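Local coordinates for DisA protein (Sorangium cellulosum, PDB 6CCA), which is a polyketide assembly-line carbon methyltransferase that probably installs the gem-dimethyl group in disorazol biosynthesis, at residues 41-46 / 390-395. Residues are numbered along the deposited sequence; the frame is centred on the assembly and turned at random.
Sequences IQPGLS and LQHSDG
The side-chain amide of Gln42 lies against the backbone of Gln391 and pairs with both of its peptide groups. Gln391 N donates to Gln42 OE1 over 2.8 Å, nearly straight at 170° and on a lone pair in the carbonyl plane. In return Gln42 NE2 donates to Gln391 O, also 2.8 Å away; this oxygen sits almost in the amide plane of Gln42, while the donor is tilted 19° from the plane of the accepting carbonyl. The amide reaches there by a bend at chi2 (54°), which folds the chain back far enough for NE2 also to donate to Pro43 O at 2.9 Å. A water bonded to Gln42 OE1 and Gln391 OE1 completes the grip, so the amide has two partners on each polar atom and its flip state is well defined.

Beside the oxygen end of this amide, Leu390 comes alongside with its CD2, 3.8 Å from Gln42 OE1, and turns CD1 to Ile41 CG2 at 3.9 Å, the side chains of Ile41 and Leu390 crossing at about a right angle; Leu204 of helix 196-216 packs on Leu390 as well. Pro43 sets its CG 3.6 Å from His392 NE2, an atom that is hydrogen-bonded to His200. Farther along, Leu45 CD1 touches Asp394 OD1, whose salt-bridge partner is Arg49.

A glutamine amide pairing with the N-H and C=O of one residue imitates a neighbouring beta strand. Here it fastens the linker between helices 34-41 and 45-52 to the segment following edge strand 387-389 of the methyltransferase sheet.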
loop_
_atom_site.group_PDB
_atom_site.type_symbol
_atom_site.label_atom_id
_atom_site.label_comp_id
_atom_site.label_asym_id
_atom_site.label_seq_id
_atom_site.Cartn_x
_atom_site.Cartn_y
_atom_site.Cartn_z
ATOM N N ILE A 41 19.926 -8.674 -0.399
ATOM C CA ILE A 41 18.866 -7.643 -0.611
ATOM C C ILE A 41 18.760 -6.722 0.613
ATOM O O ILE A 41 18.505 -5.537 0.467
ATOM C CB ILE A 41 17.525 -8.359 -0.908
ATOM C CG1 ILE A 41 17.626 -9.220 -2.174
ATOM C CG2 ILE A 41 16.352 -7.385 -0.984
ATOM C CD1 ILE A 41 16.518 -10.245 -2.247
ATOM N N GLN A 42 18.906 -7.315 1.793
ATOM C CA GLN A 42 18.812 -6.579 3.053
ATOM C C GLN A 42 19.628 -5.311 3.017
ATOM O O GLN A 42 20.845 -5.342 2.807
ATOM C CB GLN A 42 19.326 -7.462 4.186
ATOM C CG GLN A 42 19.380 -6.841 5.557
ATOM C CD GLN A 42 18.079 -6.233 6.021
ATOM O OE1 GLN A 42 17.038 -6.883 6.081
ATOM N NE2 GLN A 42 18.151 -4.965 6.381
ATOM N N PRO A 43 18.983 -4.159 3.238
ATOM C CA PRO A 43 19.782 -2.950 3.275
ATOM C C PRO A 43 20.778 -2.969 4.465
ATOM O O PRO A 43 20.434 -3.413 5.557
ATOM C CB PRO A 43 18.752 -1.840 3.478
ATOM C CG PRO A 43 17.492 -2.461 3.780
ATOM C CD PRO A 43 17.549 -3.894 3.326
ATOM N N GLY A 44 21.942 -2.395 4.239
ATOM C CA GLY A 44 22.907 -2.209 5.312
ATOM C C GLY A 44 22.596 -1.047 6.255
ATOM O O GLY A 44 21.657 -0.269 6.049
ATOM N N LEU A 45 23.453 -0.876 7.268
ATOM C CA LEU A 45 23.164 0.068 8.324
ATOM C C LEU A 45 23.090 1.467 7.811
ATOM O O LEU A 45 22.239 2.235 8.252
ATOM C CB LEU A 45 24.195 -0.066 9.483
ATOM C CG LEU A 45 24.051 0.862 10.717
ATOM C CD1 LEU A 45 22.663 0.873 11.312
ATOM C CD2 LEU A 45 25.071 0.466 11.816
ATOM N N SER A 46 23.938 1.828 6.872
ATOM C CA SER A 46 24.002 3.190 6.430
ATOM C C SER A 46 22.708 3.545 5.716
ATOM O O SER A 46 22.184 4.637 5.925
ATOM C CB SER A 46 25.157 3.450 5.478
ATOM O OG SER A 46 26.365 3.158 6.197
ATOM N N LEU A 390 11.896 -7.353 5.463
ATOM C CA LEU A 390 13.275 -6.851 5.537
ATOM C C LEU A 390 13.450 -6.032 6.842
ATOM O O LEU A 390 12.468 -5.575 7.424
ATOM C CB LEU A 390 13.647 -6.104 4.298
ATOM C CG LEU A 390 13.709 -6.977 3.050
ATOM C CD1 LEU A 390 14.003 -6.126 1.857
ATOM C CD2 LEU A 390 14.762 -8.083 3.242
ATOM N N GLN A 391 14.681 -5.918 7.327
ATOM C CA GLN A 391 14.926 -5.282 8.631
ATOM C C GLN A 391 15.287 -3.836 8.398
ATOM O O GLN A 391 16.089 -3.528 7.530
ATOM C CB GLN A 391 16.118 -6.006 9.344
ATOM C CG GLN A 391 15.847 -7.443 9.604
ATOM C CD GLN A 391 17.081 -8.131 10.206
ATOM O OE1 GLN A 391 17.812 -8.909 9.523
ATOM N NE2 GLN A 391 17.354 -7.810 11.475
ATOM N N HIS A 392 14.705 -2.947 9.194
ATOM C CA HIS A 392 14.977 -1.523 9.146
ATOM C C HIS A 392 15.110 -0.966 10.527
ATOM O O HIS A 392 14.347 -0.099 10.967
ATOM C CB HIS A 392 13.873 -0.772 8.368
ATOM C CG HIS A 392 13.910 -1.063 6.909
ATOM N ND1 HIS A 392 13.270 -2.154 6.382
ATOM C CD2 HIS A 392 14.530 -0.459 5.884
ATOM C CE1 HIS A 392 13.502 -2.206 5.084
ATOM N NE2 HIS A 392 14.254 -1.185 4.756
ATOM N N SER A 393 16.097 -1.489 11.259
ATOM C CA SER A 393 16.256 -1.042 12.675
ATOM C C SER A 393 17.689 -0.678 13.033
ATOM O O SER A 393 18.656 -1.223 12.479
ATOM C CB SER A 393 15.672 -2.084 13.658
ATOM O OG SER A 393 16.257 -3.323 13.424
ATOM N N ASP A 394 17.796 0.335 13.880
ATOM C CA ASP A 394 19.090 0.841 14.301
ATOM C C ASP A 394 18.985 1.117 15.799
ATOM O O ASP A 394 18.454 2.180 16.215
ATOM C CB ASP A 394 19.339 2.134 13.592
ATOM C CG ASP A 394 20.572 2.859 14.096
ATOM O OD1 ASP A 394 21.501 2.183 14.550
ATOM O OD2 ASP A 394 20.646 4.108 13.998
ATOM N N GLY A 395 19.410 0.124 16.585
ATOM C CA GLY A 395 19.229 0.156 18.019
ATOM C C GLY A 395 17.775 0.179 18.441
ATOM O O GLY A 395 17.000 -0.719 18.054
HETATM O O HOH W 1 17.224 -9.480 6.713
#